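Local atomic coordinates of sugar ABC transporter substrate-binding protein, BlMnBP1 (Bifidobacterium animalis subsp. lactis ATCC 27673, PDB entry 6I5R), a protein that binds mannobiose and probably delivers manno-oligosaccharides derived from beta-mannan to the membrane components of an ABC importer. Residues K157-A162 against E166-P171; K179-K182 against K186-P189. One frame throughout, in Å; residues are numbered along the deposited sequence.

Contact 1 (K157-A162 against E166-P171); sequences KVFEEA and ELPKTP. With ZN (zinc ion), chain K.
The ring of Phe-159 meets Pro-168 at its edge, with CD of the proline near the ring plane, while a methyl group of Leu-167 comes in obliquely. Tyr-154 adds a second aromatic ring, its plane turned about 50° from that of Phe-159. The setting is an alpha/beta part of the solute-binding protein fold, where the chain leaves helix 156-162 and doubles back through a loop toward helix 171-184. No hydrogen bond joins the two segments; three apolar side chains make the contact. Phe-159 CD2 lies 4.2 Å from Leu-167 CD2, and Phe-159 CE2 stands 4.4 Å from Pro-168 CD, so the packing is light and buries just 80 Å². Leu-167 reaches the ring with a single methyl branch. Met-303 of strand 300-304 touches both Leu-167 and Pro-168, so the loop is also packed against the sheet. Farther along, Thr-170 is the N-cap of helix 171-184, its OG1 hydrogen-bonded to the backbone N of Glu-173. On the exposed side of helix 156-162, Glu-160 takes no part in this apolar cluster: CG is anti to the backbone N (chi1 -171°), and a bend at chi2 (71°) brings the carboxylate round to a zinc ion. Both oxygens grip the metal, OE1 of Glu-160 at 1.9 Å from the zinc and OE2 at 2.2 Å.

Contact 2 (K179-K182 against K186-P189); sequences KLIK and KAVP
Ile-181 presses its CG2 methyl against Pro-189, and this pair forms the dense, buried half of the contact. CG2 of Ile-181 is 3.8 Å from Pro-189 CA and 3.9 Å from Pro-189 CG, so one methyl covers both the root and the far corner of the pyrrolidine ring. The two side chains run past each other in opposite directions. With CG1 of Ile-181 beside the backbone N (chi1 -68°), CG2 falls anti to that N and turns to the proline, while CG1 and CD1 reach Ala-162 and Phe-159 of helix 156-162. The same CG2 also lies 3.9 Å from the carbonyl O of Ala-187, and the CB of Ala-187 is more distant, at 4.4 Å from it. This is a tight helix-to-strand connection in an alpha/beta fold, ending in strand 188-190 at the edge of the sheet: helix 171-184 ends, Thr-185 OG1 bonds both Ile-181 O and Ala-187 N across the turn, and strand 188-190 then runs parallel to strand 277-283, with Val-188 in backbone hydrogen bonds to Glu-276 and Ala-278. At Pro-189 the chain turns a corner. Toward solvent the packing changes character. Lys-182 is exposed, and only the aliphatic part of its chain takes part: its CB lies 3.8 Å from Pro-189 CG, and the side chain crosses that of the proline at a slant. A bend at chi2 (66°) keeps CD of Lys-182 4.1 Å from Pro-189 CG, whereas the ammonium group has no bond to segment 186-189.

Overall arrangement
The contacts follow one another along the chain: contact 1 closes before contact 2 opens, and helix 171-184 leads from the first to the second. Their centres lie 10 Å apart, on the same side of the molecule, at about 24 and 27 Å from the centre of the chain. They share one apolar cluster: Phe-159 CE1 touches Ile-181 CD1 at 3.8 Å between helices 156-162 and 171-184, and Val-158 CG1 meets Ala-187 CB, just beyond the second helix, at 3.8 Å. Strand 277-283 backs both, through Ala-278 and Thr-279. Neither contact contributes a residue to the glycan pocket; together they join two consecutive helices to the sheet.

Contact 1 (K157-A162 against E166-P171)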
ATOM      1  N   LYS A 157      20.945  -5.048  13.167  1.00 17.88           N
ATOM      2  CA  LYS A 157      21.744  -5.166  14.372  1.00 17.22           C
ATOM      3  C   LYS A 157      21.025  -5.993  15.421  1.00 18.23           C
ATOM      4  O   LYS A 157      21.647  -6.805  16.106  1.00 16.39           O
ATOM      5  CB  LYS A 157      22.071  -3.788  14.921  1.00 16.39           C
ATOM      6  CG  LYS A 157      22.741  -3.792  16.288  1.00 19.99           C
ATOM      7  CD  LYS A 157      23.169  -2.396  16.717  1.00 24.65           C
ATOM      8  CE  LYS A 157      23.706  -2.386  18.157  1.00 23.17           C
ATOM      9  NZ  LYS A 157      22.613  -2.401  19.201  1.00 34.52           N
ATOM     10  N   VAL A 158      19.720  -5.783  15.577  1.00 16.39           N
ATOM     11  CA  VAL A 158      18.956  -6.611  16.504  1.00 18.77           C
ATOM     12  C   VAL A 158      18.977  -8.066  16.070  1.00 17.97           C
ATOM     13  O   VAL A 158      19.083  -8.978  16.901  1.00 16.39           O
ATOM     14  CB  VAL A 158      17.515  -6.091  16.613  1.00 17.26           C
ATOM     15  CG1 VAL A 158      16.670  -7.069  17.455  1.00 16.39           C
ATOM     16  CG2 VAL A 158      17.521  -4.701  17.214  1.00 16.39           C
ATOM     17  N   PHE A 159      18.840  -8.316  14.772  1.00 16.39           N
ATOM     18  CA  PHE A 159      18.909  -9.689  14.274  1.00 18.24           C
ATOM     19  C   PHE A 159      20.256 -10.337  14.595  1.00 21.57           C
ATOM     20  O   PHE A 159      20.311 -11.501  15.014  1.00 16.39           O
ATOM     21  CB  PHE A 159      18.616  -9.701  12.766  1.00 16.39           C
ATOM     22  CG  PHE A 159      17.134  -9.795  12.430  1.00 19.97           C
ATOM     23  CD1 PHE A 159      16.199  -8.992  13.062  1.00 16.39           C
ATOM     24  CD2 PHE A 159      16.693 -10.690  11.484  1.00 17.72           C
ATOM     25  CE1 PHE A 159      14.856  -9.106  12.762  1.00 16.70           C
ATOM     26  CE2 PHE A 159      15.365 -10.823  11.209  1.00 18.87           C
ATOM     27  CZ  PHE A 159      14.445 -10.004  11.836  1.00 18.08           C
ATOM     28  N   GLU A 160      21.354  -9.595  14.422  1.00 16.39           N
ATOM     29  CA  GLU A 160      22.671 -10.140  14.751  1.00 20.32           C
ATOM     30  C   GLU A 160      22.791 -10.417  16.245  1.00 17.63           C
ATOM     31  O   GLU A 160      23.355 -11.449  16.646  1.00 16.39           O
ATOM     32  CB  GLU A 160      23.758  -9.172  14.268  1.00 18.17           C
ATOM     33  CG  GLU A 160      25.214  -9.688  14.352  1.00 24.46           C
ATOM     34  CD  GLU A 160      25.580 -10.796  13.329  1.00 21.18           C
ATOM     35  OE1 GLU A 160      25.630 -10.572  12.100  1.00 27.28           O
ATOM     36  OE2 GLU A 160      25.868 -11.925  13.753  1.00 30.04           O
ATOM     37  N   GLU A 161      22.238  -9.537  17.088  1.00 18.15           N
ATOM     38  CA  GLU A 161      22.302  -9.773  18.527  1.00 16.67           C
ATOM     39  C   GLU A 161      21.531 -11.030  18.906  1.00 16.39           C
ATOM     40  O   GLU A 161      21.914 -11.750  19.833  1.00 18.07           O
ATOM     41  CB  GLU A 161      21.754  -8.566  19.281  1.00 17.00           C
ATOM     42  CG  GLU A 161      21.790  -8.712  20.783  1.00 22.29           C
ATOM     43  CD  GLU A 161      23.170  -8.495  21.395  1.00 28.11           C
ATOM     44  OE1 GLU A 161      24.165  -8.313  20.659  1.00 32.94           O
ATOM     45  OE2 GLU A 161      23.270  -8.521  22.632  1.00 33.23           O
ATOM     46  N   ALA A 162      20.415 -11.282  18.226  1.00 16.39           N
ATOM     47  CA  ALA A 162      19.605 -12.466  18.468  1.00 16.39           C
ATOM     48  C   ALA A 162      20.243 -13.736  17.914  1.00 21.38           C
ATOM     49  O   ALA A 162      19.787 -14.847  18.221  1.00 16.39           O
ATOM     50  CB  ALA A 162      18.217 -12.240  17.856  1.00 16.39           C
ATOM     51  N   GLU A 166      20.207 -16.603   9.016  1.00 22.99           N
ATOM     52  CA  GLU A 166      19.559 -16.422   7.725  1.00 23.47           C
ATOM     53  C   GLU A 166      18.191 -15.806   7.949  1.00 21.26           C
ATOM     54  O   GLU A 166      17.606 -15.964   9.013  1.00 25.04           O
ATOM     55  CB  GLU A 166      19.409 -17.751   7.013  1.00 22.55           C
ATOM     56  CG  GLU A 166      20.752 -18.361   6.733  1.00 28.52           C
ATOM     57  CD  GLU A 166      20.721 -19.863   6.713  1.00 27.60           C
ATOM     58  OE1 GLU A 166      19.790 -20.453   6.092  1.00 35.91           O
ATOM     59  OE2 GLU A 166      21.633 -20.443   7.328  1.00 33.49           O
ATOM     60  N   LEU A 167      17.692 -15.083   6.955  1.00 20.38           N
ATOM     61  CA  LEU A 167      16.378 -14.477   7.099  1.00 16.39           C
ATOM     62  C   LEU A 167      15.295 -15.553   7.093  1.00 21.85           C
ATOM     63  O   LEU A 167      15.394 -16.542   6.355  1.00 16.39           O
ATOM     64  CB  LEU A 167      16.141 -13.454   5.995  1.00 22.82           C
ATOM     65  CG  LEU A 167      17.137 -12.288   6.079  1.00 17.71           C
ATOM     66  CD1 LEU A 167      16.951 -11.365   4.861  1.00 16.39           C
ATOM     67  CD2 LEU A 167      17.002 -11.492   7.366  1.00 21.48           C
ATOM     68  N   PRO A 168      14.258 -15.401   7.916  1.00 16.39           N
ATOM     69  CA  PRO A 168      13.208 -16.424   7.979  1.00 20.27           C
ATOM     70  C   PRO A 168      12.392 -16.452   6.698  1.00 18.11           C
ATOM     71  O   PRO A 168      12.110 -15.412   6.109  1.00 17.64           O
ATOM     72  CB  PRO A 168      12.343 -15.988   9.176  1.00 22.20           C
ATOM     73  CG  PRO A 168      12.622 -14.533   9.360  1.00 18.17           C
ATOM     74  CD  PRO A 168      14.075 -14.340   8.914  1.00 17.72           C
ATOM     75  N   LYS A 169      12.012 -17.656   6.277  1.00 18.18           N
ATOM     76  CA  LYS A 169      11.291 -17.827   5.031  1.00 19.17           C
ATOM     77  C   LYS A 169       9.955 -18.524   5.178  1.00 21.20           C
ATOM     78  O   LYS A 169       9.239 -18.653   4.180  1.00 16.39           O
ATOM     79  CB  LYS A 169      12.161 -18.611   4.041  1.00 21.27           C
ATOM     80  CG  LYS A 169      13.445 -17.885   3.642  1.00 24.67           C
ATOM     81  CD  LYS A 169      14.383 -18.778   2.817  1.00 30.08           C
ATOM     82  CE  LYS A 169      13.750 -19.373   1.576  1.00 21.44           C
ATOM     83  NZ  LYS A 169      14.517 -20.572   1.075  1.00 31.82           N
ATOM     84  N   THR A 170       9.620 -19.004   6.365  1.00 16.39           N
ATOM     85  CA  THR A 170       8.354 -19.642   6.668  1.00 17.24           C
ATOM     86  C   THR A 170       7.810 -19.023   7.941  1.00 16.39           C
ATOM     87  O   THR A 170       8.548 -18.377   8.692  1.00 16.39           O
ATOM     88  CB  THR A 170       8.540 -21.145   6.881  1.00 21.38           C
ATOM     89  OG1 THR A 170       9.163 -21.319   8.161  1.00 19.98           O
ATOM     90  CG2 THR A 170       9.418 -21.717   5.749  1.00 16.63           C
ATOM     91  N   PRO A 171       6.524 -19.206   8.219  1.00 16.39           N
ATOM     92  CA  PRO A 171       5.989 -18.670   9.479  1.00 16.62           C
ATOM     93  C   PRO A 171       6.645 -19.283  10.699  1.00 19.35           C
ATOM     94  O   PRO A 171       6.855 -18.591  11.704  1.00 16.39           O
ATOM     95  CB  PRO A 171       4.495 -19.003   9.392  1.00 17.87           C
ATOM     96  CG  PRO A 171       4.209 -18.936   7.901  1.00 17.31           C
ATOM     97  CD  PRO A 171       5.443 -19.609   7.293  1.00 19.63           C
TER
HETATM   98 ZN    ZN K 511      26.374 -12.254  11.630  1.00106.61          ZN
HETATM   99  O   HOH W   1      26.212 -13.392  12.680  1.00 33.87           O

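Contact 2 (K179-K182 against K186-P189)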
ATOM      1  N   LYS A 179      11.163 -15.292  18.891  1.00 16.39           N
ATOM      2  CA  LYS A 179      11.492 -15.790  20.221  1.00 16.39           C
ATOM      3  C   LYS A 179      12.957 -15.521  20.577  1.00 16.39           C
ATOM      4  O   LYS A 179      13.256 -15.105  21.699  1.00 16.39           O
ATOM      5  CB  LYS A 179      11.147 -17.284  20.270  1.00 16.39           C
ATOM      6  CG  LYS A 179      11.411 -17.971  21.605  1.00 20.24           C
ATOM      7  CD  LYS A 179      11.164 -19.467  21.520  1.00 22.03           C
ATOM      8  CE  LYS A 179      11.130 -20.105  22.911  1.00 23.82           C
ATOM      9  NZ  LYS A 179      12.427 -20.680  23.306  1.00 25.21           N
ATOM     10  N   LEU A 180      13.876 -15.713  19.626  1.00 16.39           N
ATOM     11  CA  LEU A 180      15.272 -15.380  19.881  1.00 18.92           C
ATOM     12  C   LEU A 180      15.440 -13.902  20.203  1.00 21.75           C
ATOM     13  O   LEU A 180      16.215 -13.535  21.098  1.00 16.39           O
ATOM     14  CB  LEU A 180      16.145 -15.755  18.672  1.00 16.39           C
ATOM     15  CG  LEU A 180      16.359 -17.251  18.377  1.00 16.39           C
ATOM     16  CD1 LEU A 180      17.247 -17.458  17.153  1.00 18.91           C
ATOM     17  CD2 LEU A 180      16.977 -17.903  19.601  1.00 18.10           C
ATOM     18  N   ILE A 181      14.757 -13.034  19.441  1.00 16.39           N
ATOM     19  CA  ILE A 181      14.822 -11.599  19.695  1.00 16.39           C
ATOM     20  C   ILE A 181      14.309 -11.300  21.094  1.00 16.39           C
ATOM     21  O   ILE A 181      14.886 -10.494  21.835  1.00 16.39           O
ATOM     22  CB  ILE A 181      14.024 -10.840  18.604  1.00 17.10           C
ATOM     23  CG1 ILE A 181      14.732 -10.968  17.241  1.00 16.39           C
ATOM     24  CG2 ILE A 181      13.796  -9.408  19.024  1.00 16.39           C
ATOM     25  CD1 ILE A 181      13.827 -10.776  16.018  1.00 18.57           C
ATOM     26  N   LYS A 182      13.194 -11.916  21.463  1.00 16.39           N
ATOM     27  CA  LYS A 182      12.611 -11.654  22.768  1.00 16.39           C
ATOM     28  C   LYS A 182      13.561 -12.089  23.869  1.00 19.48           C
ATOM     29  O   LYS A 182      13.757 -11.367  24.851  1.00 16.39           O
ATOM     30  CB  LYS A 182      11.275 -12.379  22.872  1.00 16.39           C
ATOM     31  CG  LYS A 182      10.499 -12.144  24.125  1.00 17.49           C
ATOM     32  CD  LYS A 182      10.039 -10.732  24.223  1.00 17.86           C
ATOM     33  CE  LYS A 182       9.325 -10.508  25.571  1.00 23.21           C
ATOM     34  NZ  LYS A 182       9.059  -9.065  25.703  1.00 32.11           N
ATOM     35  N   LYS A 186      16.836  -6.588  23.668  1.00 20.54           N
ATOM     36  CA  LYS A 186      15.915  -5.701  24.366  1.00 18.05           C
ATOM     37  C   LYS A 186      14.859  -5.111  23.443  1.00 19.53           C
ATOM     38  O   LYS A 186      14.173  -4.161  23.836  1.00 16.43           O
ATOM     39  CB  LYS A 186      16.678  -4.557  25.035  1.00 22.97           C
ATOM     40  CG  LYS A 186      17.719  -5.019  26.022  1.00 17.30           C
ATOM     41  CD  LYS A 186      18.562  -3.867  26.528  1.00 19.37           C
ATOM     42  CE  LYS A 186      19.658  -4.403  27.415  1.00 23.79           C
ATOM     43  NZ  LYS A 186      20.388  -5.542  26.777  1.00 29.37           N
ATOM     44  N   ALA A 187      14.740  -5.614  22.225  1.00 16.39           N
ATOM     45  CA  ALA A 187      13.818  -5.015  21.265  1.00 17.42           C
ATOM     46  C   ALA A 187      12.443  -5.671  21.340  1.00 21.12           C
ATOM     47  O   ALA A 187      12.314  -6.858  21.635  1.00 16.39           O
ATOM     48  CB  ALA A 187      14.355  -5.142  19.833  1.00 16.39           C
ATOM     49  N   VAL A 188      11.414  -4.895  21.020  1.00 16.39           N
ATOM     50  CA  VAL A 188      10.100  -5.485  20.753  1.00 16.39           C
ATOM     51  C   VAL A 188      10.248  -6.328  19.488  1.00 18.24           C
ATOM     52  O   VAL A 188      10.605  -5.775  18.434  1.00 16.39           O
ATOM     53  CB  VAL A 188       9.023  -4.398  20.589  1.00 16.39           C
ATOM     54  CG1 VAL A 188       7.699  -5.014  20.149  1.00 16.39           C
ATOM     55  CG2 VAL A 188       8.849  -3.618  21.884  1.00 19.50           C
ATOM     56  N   PRO A 189       9.993  -7.642  19.523  1.00 16.39           N
ATOM     57  CA  PRO A 189      10.209  -8.436  18.300  1.00 16.71           C
ATOM     58  C   PRO A 189       9.368  -7.994  17.109  1.00 16.39           C
ATOM     59  O   PRO A 189       9.890  -7.861  16.002  1.00 16.39           O
ATOM     60  CB  PRO A 189       9.863  -9.866  18.740  1.00 16.39           C
ATOM     61  CG  PRO A 189      10.138  -9.871  20.250  1.00 16.39           C
ATOM     62  CD  PRO A 189       9.770  -8.492  20.715  1.00 16.39           C
TER